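PDB 6K4E: putative serine phosphatase from Pseudomonas aeruginosa, which probably removes phosphate from phosphorylated serine or threonine residues of a partner protein, as a magnesium-dependent PP2C-type phosphatase in a pathway that controls biofilm formation. Local coordinates for residues D90-F96 against V111-G117; D238-A244 against H287-I293. All blocks are in the same frame, centred on the assembly; numbering follows the deposited sequence.

Overall arrangement
Interactions 1 and 2 supply the two sides of a magnesium cluster and share one ion, and their centres lie about 12 Å apart. Interaction 1 comes first along the chain; both its segments precede residue 238. It pairs the start of strand 95-101 with the end of strand 105-113, in one of the two five-stranded antiparallel sheets. Interaction 2 joins helix 238-242, which follows strand 231-236, to the loop that enters strand 293-300. Both of those strands belong to the other sheet. Asp112 of the first contact meets Asp238 and Asp291 of the second at the shared ion. Asp292 OD2 also probably accepts a hydrogen bond from Gly94 N. The metal site thus spans both sheets, as in PP2C phosphatases.

Interaction 1. Residues D90-F96 against V111-G117; sequences DVVGGDF and VDCAGHG. With MG (magnesium ion), chain G; MG (magnesium ion), chain F.
The open end of the beta hairpin of strands 95-101 and 105-113 carries one side of the magnesium site. Phe96 and Val111 form an antiparallel hydrogen-bonded pair: Phe96 N gives to Val111 O at 3.0 Å and Val111 N gives to Phe96 O. Their side chains lie side by side and point the same way, with Phe96 CE1 3.6 Å from Val111 CB. With chi1 of Phe96 at 77°, CG lies between the backbone N and carbonyl carbon, and the ring runs alongside Val111. Cys113 SG sits at the ring edge, 4.1 Å from Phe96 CE1. Helix 117-138 covers this face through Thr124 and Ala127.

Asp95 and Asp112, the adjacent non-hydrogen-bonded pair, project from the other face. Here lies the two-metal centre of the PP2C fold. Asp112 has CG anti to its N (chi1 180°), and its carboxylate bridges two magnesium ions, OD1 holding one at 2.2 Å and OD2 the other. Cys113 O and Gly115 O complete the protein ligands of the first ion. Asp95 is second-shell. Its OD1 accepts from two metal-bound waters, while OD2 is held by Thr294 and Thr237. Its carboxylate plane is turned 72° from that of Asp112.

Where the strands end, Cys113 N donates to Gly94 O at 2.7 Å. Gly94 CA passes 3.8 Å from Gly115 O, itself a magnesium ligand, so the two backbones lie close. One water joins Asp90 N, Val92 O and Gly117 N. Farther out, His116 ND1 makes a weak hydrogen bond of 3.3 Å to Asp90 OD2, which lies near the imidazole plane.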
loop_
_atom_site.group_PDB
_atom_site.type_symbol
_atom_site.label_atom_id
_atom_site.label_comp_id
_atom_site.label_asym_id
_atom_site.label_seq_id
_atom_site.Cartn_x
_atom_site.Cartn_y
_atom_site.Cartn_z
ATOM N N ASP B 90 -16.761 2.571 4.085
ATOM C CA ASP B 90 -16.950 3.067 2.739
ATOM C C ASP B 90 -16.697 1.876 1.787
ATOM O O ASP B 90 -16.928 0.731 2.191
ATOM C CB ASP B 90 -16.126 4.341 2.512
ATOM C CG ASP B 90 -16.260 5.350 3.673
ATOM O OD1 ASP B 90 -17.410 5.614 4.118
ATOM O OD2 ASP B 90 -15.210 5.841 4.165
ATOM N N VAL B 91 -16.308 2.095 0.546
ATOM C CA VAL B 91 -16.101 0.943 -0.342
ATOM C C VAL B 91 -14.786 0.232 0.023
ATOM O O VAL B 91 -14.685 -0.995 -0.055
ATOM C CB VAL B 91 -16.162 1.394 -1.812
ATOM C CG1 VAL B 91 -16.255 0.197 -2.751
ATOM C CG2 VAL B 91 -17.354 2.326 -2.021
ATOM N N VAL B 92 -13.799 1.019 0.458
ATOM C CA VAL B 92 -12.485 0.556 0.912
ATOM C C VAL B 92 -12.305 1.047 2.353
ATOM O O VAL B 92 -12.790 2.127 2.704
ATOM C CB VAL B 92 -11.328 0.992 -0.034
ATOM C CG1 VAL B 92 -11.433 0.296 -1.390
ATOM C CG2 VAL B 92 -11.263 2.516 -0.206
ATOM N N GLY B 93 -11.648 0.258 3.181
ATOM C CA GLY B 93 -11.472 0.628 4.578
ATOM C C GLY B 93 -10.055 0.469 5.079
ATOM O O GLY B 93 -9.173 0.159 4.289
ATOM N N GLY B 94 -9.862 0.661 6.386
ATOM C CA GLY B 94 -8.560 0.565 7.036
ATOM C C GLY B 94 -8.357 -0.750 7.752
ATOM O O GLY B 94 -7.330 -0.970 8.403
ATOM N N ASP B 95 -9.317 -1.647 7.602
ATOM C CA ASP B 95 -9.281 -2.938 8.265
ATOM C C ASP B 95 -8.939 -4.014 7.283
ATOM O O ASP B 95 -9.484 -4.032 6.162
ATOM C CB ASP B 95 -10.683 -3.283 8.805
ATOM C CG ASP B 95 -11.085 -2.834 10.200
ATOM O OD1 ASP B 95 -10.508 -1.843 10.702
ATOM O OD2 ASP B 95 -12.072 -3.385 10.730
ATOM N N PHE B 96 -8.152 -4.984 7.738
ATOM C CA PHE B 96 -7.863 -6.178 6.939
ATOM C C PHE B 96 -7.512 -7.336 7.862
ATOM O O PHE B 96 -7.615 -7.215 9.076
ATOM C CB PHE B 96 -6.832 -5.936 5.795
ATOM C CG PHE B 96 -5.376 -5.843 6.200
ATOM C CD1 PHE B 96 -4.892 -4.719 6.856
ATOM C CD2 PHE B 96 -4.489 -6.882 5.921
ATOM C CE1 PHE B 96 -3.538 -4.624 7.203
ATOM C CE2 PHE B 96 -3.146 -6.811 6.326
ATOM C CZ PHE B 96 -2.676 -5.681 6.941
ATOM N N VAL B 111 -6.221 -6.504 11.550
ATOM C CA VAL B 111 -5.466 -5.250 11.653
ATOM C C VAL B 111 -6.439 -4.114 11.404
ATOM O O VAL B 111 -7.255 -4.212 10.500
ATOM C CB VAL B 111 -4.248 -5.170 10.653
ATOM C CG1 VAL B 111 -3.471 -3.882 10.844
ATOM C CG2 VAL B 111 -3.303 -6.366 10.779
ATOM N N ASP B 112 -6.340 -3.035 12.188
ATOM C CA ASP B 112 -7.151 -1.831 11.994
ATOM C C ASP B 112 -6.127 -0.728 11.878
ATOM O O ASP B 112 -5.486 -0.392 12.882
ATOM C CB ASP B 112 -8.102 -1.589 13.202
ATOM C CG ASP B 112 -8.992 -0.347 13.099
ATOM O OD1 ASP B 112 -8.806 0.440 12.144
ATOM O OD2 ASP B 112 -9.929 -0.199 13.942
ATOM N N CYS B 113 -5.886 -0.245 10.627
ATOM C CA CYS B 113 -4.949 0.835 10.316
ATOM C C CYS B 113 -5.603 2.166 10.613
ATOM O O CYS B 113 -6.812 2.273 10.473
ATOM C CB CYS B 113 -4.525 0.772 8.852
ATOM S SG CYS B 113 -3.669 -0.744 8.386
ATOM N N ALA B 114 -4.803 3.202 10.895
ATOM C CA ALA B 114 -5.300 4.559 11.146
ATOM C C ALA B 114 -6.222 5.006 10.020
ATOM O O ALA B 114 -5.897 4.830 8.849
ATOM C CB ALA B 114 -4.145 5.518 11.289
ATOM N N GLY B 115 -7.392 5.486 10.386
ATOM C CA GLY B 115 -8.387 5.948 9.431
ATOM C C GLY B 115 -9.261 4.864 8.827
ATOM O O GLY B 115 -9.198 3.681 9.193
ATOM N N HIS B 116 -10.119 5.288 7.929
ATOM C CA HIS B 116 -11.004 4.425 7.170
ATOM C C HIS B 116 -11.026 5.062 5.775
ATOM O O HIS B 116 -10.264 6.000 5.545
ATOM C CB HIS B 116 -12.398 4.345 7.817
ATOM C CG HIS B 116 -13.007 5.682 8.077
ATOM N ND1 HIS B 116 -13.639 6.381 7.059
ATOM C CD2 HIS B 116 -13.037 6.436 9.198
ATOM C CE1 HIS B 116 -14.038 7.520 7.592
ATOM N NE2 HIS B 116 -13.697 7.602 8.874
ATOM N N GLY B 117 -11.850 4.551 4.865
ATOM C CA GLY B 117 -11.915 5.098 3.515
ATOM C C GLY B 117 -10.614 4.891 2.775
ATOM O O GLY B 117 -9.892 3.932 3.054
HETATM MG MG MG G . -9.160 2.358 11.039
HETATM MG MG MG F . -11.705 0.960 13.678
HETATM O O HOH W 1 -14.148 2.730 5.168
HETATM O O HOH W 2 -12.359 -0.920 12.571
HETATM O O HOH W 3 -10.334 0.951 9.866
HETATM O O HOH W 4 -11.190 2.227 12.073
HETATM O O HOH W 5 -10.832 2.501 14.738
HETATM O O HOH W 6 -8.538 2.991 12.891
#

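Interaction 2. Residues D238-A244 against H287-I293; sequences DGFLDQA and HPQRDDI. With MG (magnesium ion), chain F; MG (magnesium ion), chain H.
Asp238 and Asp291 meet at a shared magnesium ion. Asp238 OD1 binds it at 2.3 Å and Asp291 OD2 at 1.9 Å. The two side chains cross at about a right angle, with carboxylate planes 62° apart. Asp238 is placed by a chi1 of 61°, which tucks CG between its backbone N and carbonyl carbon. From there Asp238 OD2 reaches a second magnesium ion at 2.2 Å. Asp291 OD1 does not bind the shared ion directly, but accepts from one of its waters. Another water donates to both Asp291 OD2 and Asp242 OD2.

Gln243 holds the loop farther along. Its chain leaves with CG anti to the backbone N and bends at chi2 (55°), which turns the amide toward 287-293. Gln243 NE2 donates to Pro288 O at 3.0 Å and to Ala244 O, both near the amide plane. Gln243 OE1 accepts from Arg290 N at 3.3 Å. A water joins OE1 to Gly239 O and, weakly, to Asp291 N. The amide is thus held at both ends.

Arg290 runs extended past Ala244, its NH1 3.5 Å from Ala244 CB. The His287 ring has the backbone carbon of Ala244 over one face, displaced from the ring centre. Deeper in, Ile293 CG2 meets the edge of the Phe240 ring, 3.8 Å from Phe240 CD2. Leu280 of helix 269-284 touches both residues. Gly239 CA makes a CA-H...O contact with Asp292 O at 3.3 Å, which brings the two backbones together. Asp112 supplies the third aspartate at the shared ion, giving the carboxylate-rich metal centre typical of PP2C phosphatases.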
loop_
_atom_site.group_PDB
_atom_site.type_symbol
_atom_site.label_atom_id
_atom_site.label_comp_id
_atom_site.label_asym_id
_atom_site.label_seq_id
_atom_site.Cartn_x
_atom_site.Cartn_y
_atom_site.Cartn_z
ATOM N N ASP B 238 -12.277 -2.789 16.588
ATOM C CA ASP B 238 -13.244 -2.052 17.391
ATOM C C ASP B 238 -14.594 -1.729 16.686
ATOM O O ASP B 238 -15.544 -1.381 17.361
ATOM C CB ASP B 238 -12.593 -0.757 17.941
ATOM C CG ASP B 238 -12.116 0.209 16.886
ATOM O OD1 ASP B 238 -12.420 -0.018 15.681
ATOM O OD2 ASP B 238 -11.440 1.200 17.252
ATOM N N GLY B 239 -14.624 -1.745 15.358
ATOM C CA GLY B 239 -15.789 -1.335 14.578
ATOM C C GLY B 239 -17.138 -1.912 14.963
ATOM O O GLY B 239 -18.115 -1.177 15.065
ATOM N N PHE B 240 -17.218 -3.237 15.130
ATOM C CA PHE B 240 -18.444 -3.950 15.512
ATOM C C PHE B 240 -18.856 -3.526 16.941
ATOM O O PHE B 240 -20.046 -3.308 17.201
ATOM C CB PHE B 240 -18.205 -5.494 15.458
ATOM C CG PHE B 240 -19.460 -6.344 15.536
ATOM C CD1 PHE B 240 -20.099 -6.569 16.752
ATOM C CD2 PHE B 240 -19.995 -6.938 14.390
ATOM C CE1 PHE B 240 -21.255 -7.355 16.813
ATOM C CE2 PHE B 240 -21.150 -7.724 14.461
ATOM C CZ PHE B 240 -21.768 -7.930 15.666
ATOM N N LEU B 241 -17.868 -3.420 17.863
ATOM C CA LEU B 241 -18.139 -3.091 19.283
ATOM C C LEU B 241 -18.458 -1.624 19.435
ATOM O O LEU B 241 -19.083 -1.240 20.413
ATOM C CB LEU B 241 -16.943 -3.488 20.209
ATOM C CG LEU B 241 -16.755 -5.000 20.485
ATOM C CD1 LEU B 241 -15.981 -5.706 19.344
ATOM C CD2 LEU B 241 -15.981 -5.213 21.746
ATOM N N ASP B 242 -18.058 -0.810 18.475
ATOM C CA ASP B 242 -18.324 0.630 18.497
ATOM C C ASP B 242 -19.563 0.996 17.718
ATOM O O ASP B 242 -19.974 2.149 17.763
ATOM C CB ASP B 242 -17.098 1.425 17.987
ATOM C CG ASP B 242 -15.885 1.390 18.908
ATOM O OD1 ASP B 242 -16.022 0.908 20.066
ATOM O OD2 ASP B 242 -14.817 1.871 18.488
ATOM N N GLN B 243 -20.171 0.038 17.011
ATOM C CA GLN B 243 -21.379 0.324 16.235
ATOM C C GLN B 243 -22.487 0.902 17.095
ATOM O O GLN B 243 -22.981 0.220 18.005
ATOM C CB GLN B 243 -21.902 -0.902 15.500
ATOM C CG GLN B 243 -23.109 -0.596 14.569
ATOM C CD GLN B 243 -22.829 0.510 13.559
ATOM O OE1 GLN B 243 -21.891 0.438 12.759
ATOM N NE2 GLN B 243 -23.584 1.591 13.638
ATOM N N ALA B 244 -22.880 2.157 16.790
ATOM C CA ALA B 244 -23.956 2.850 17.462
ATOM C C ALA B 244 -25.302 2.182 17.091
ATOM O O ALA B 244 -25.437 1.642 16.000
ATOM C CB ALA B 244 -23.951 4.302 17.028
ATOM N N HIS B 287 -29.204 3.707 12.187
ATOM C CA HIS B 287 -27.894 4.337 12.401
ATOM C C HIS B 287 -26.908 4.015 11.289
ATOM O O HIS B 287 -26.770 2.844 10.921
ATOM C CB HIS B 287 -27.272 3.917 13.732
ATOM C CG HIS B 287 -27.924 4.537 14.914
ATOM N ND1 HIS B 287 -29.098 4.027 15.440
ATOM C CD2 HIS B 287 -27.550 5.614 15.639
ATOM C CE1 HIS B 287 -29.391 4.797 16.472
ATOM N NE2 HIS B 287 -28.484 5.759 16.635
ATOM N N PRO B 288 -26.162 5.016 10.776
ATOM C CA PRO B 288 -25.136 4.707 9.765
ATOM C C PRO B 288 -24.033 3.849 10.374
ATOM O O PRO B 288 -23.903 3.798 11.608
ATOM C CB PRO B 288 -24.587 6.094 9.385
ATOM C CG PRO B 288 -24.844 6.941 10.590
ATOM C CD PRO B 288 -26.175 6.460 11.105
ATOM N N GLN B 289 -23.268 3.142 9.516
ATOM C CA GLN B 289 -22.130 2.349 9.967
ATOM C C GLN B 289 -21.082 3.377 10.410
ATOM O O GLN B 289 -20.777 4.324 9.685
ATOM C CB GLN B 289 -21.599 1.440 8.853
ATOM C CG GLN B 289 -20.629 0.376 9.363
ATOM C CD GLN B 289 -20.100 -0.497 8.267
ATOM O OE1 GLN B 289 -20.756 -0.726 7.268
ATOM N NE2 GLN B 289 -18.902 -1.014 8.428
ATOM N N ARG B 290 -20.636 3.240 11.643
ATOM C CA ARG B 290 -19.723 4.163 12.315
ATOM C C ARG B 290 -18.255 3.965 11.919
ATOM O O ARG B 290 -17.511 4.935 11.852
ATOM C CB ARG B 290 -19.933 4.000 13.848
ATOM C CG ARG B 290 -19.394 5.126 14.666
ATOM C CD ARG B 290 -20.184 5.333 15.928
ATOM N NE ARG B 290 -20.004 6.718 16.321
ATOM C CZ ARG B 290 -20.676 7.328 17.286
ATOM N NH1 ARG B 290 -21.589 6.670 17.988
ATOM N NH2 ARG B 290 -20.441 8.604 17.559
ATOM N N ASP B 291 -17.839 2.700 11.676
ATOM C CA ASP B 291 -16.452 2.345 11.372
ATOM C C ASP B 291 -16.400 1.041 10.562
ATOM O O ASP B 291 -17.429 0.388 10.351
ATOM C CB ASP B 291 -15.666 2.187 12.709
ATOM C CG ASP B 291 -14.157 2.096 12.573
ATOM O OD1 ASP B 291 -13.634 2.428 11.484
ATOM O OD2 ASP B 291 -13.497 1.712 13.556
ATOM N N ASP B 292 -15.211 0.713 10.039
ATOM C CA ASP B 292 -14.971 -0.527 9.319
ATOM C C ASP B 292 -15.182 -1.670 10.314
ATOM O O ASP B 292 -14.756 -1.576 11.477
ATOM C CB ASP B 292 -13.525 -0.555 8.806
ATOM C CG ASP B 292 -13.216 0.539 7.834
ATOM O OD1 ASP B 292 -14.023 0.762 6.940
ATOM O OD2 ASP B 292 -12.146 1.162 7.965
ATOM N N ILE B 293 -15.866 -2.717 9.876
ATOM C CA ILE B 293 -16.139 -3.883 10.705
ATOM C C ILE B 293 -15.335 -5.098 10.188
ATOM O O ILE B 293 -15.228 -5.305 8.982
ATOM C CB ILE B 293 -17.683 -4.149 10.796
ATOM C CG1 ILE B 293 -18.392 -2.992 11.542
ATOM C CG2 ILE B 293 -18.009 -5.508 11.448
ATOM C CD1 ILE B 293 -19.876 -2.838 11.313
HETATM MG MG MG F . -11.705 0.960 13.678
HETATM MG MG MG H . -10.172 1.635 19.058
HETATM O O HOH W 5 -10.832 2.501 14.738
HETATM O O HOH W 7 -19.230 0.731 13.470
HETATM O O HOH W 8 -14.480 2.858 16.066
HETATM O O HOH W 9 -21.109 4.190 19.181
HETATM O O HOH W 4 -11.190 2.227 12.073
HETATM O O HOH W 2 -12.359 -0.920 12.571
HETATM O O HOH W 10 -10.904 3.727 18.480
HETATM O O HOH W 11 -8.559 2.653 17.700
#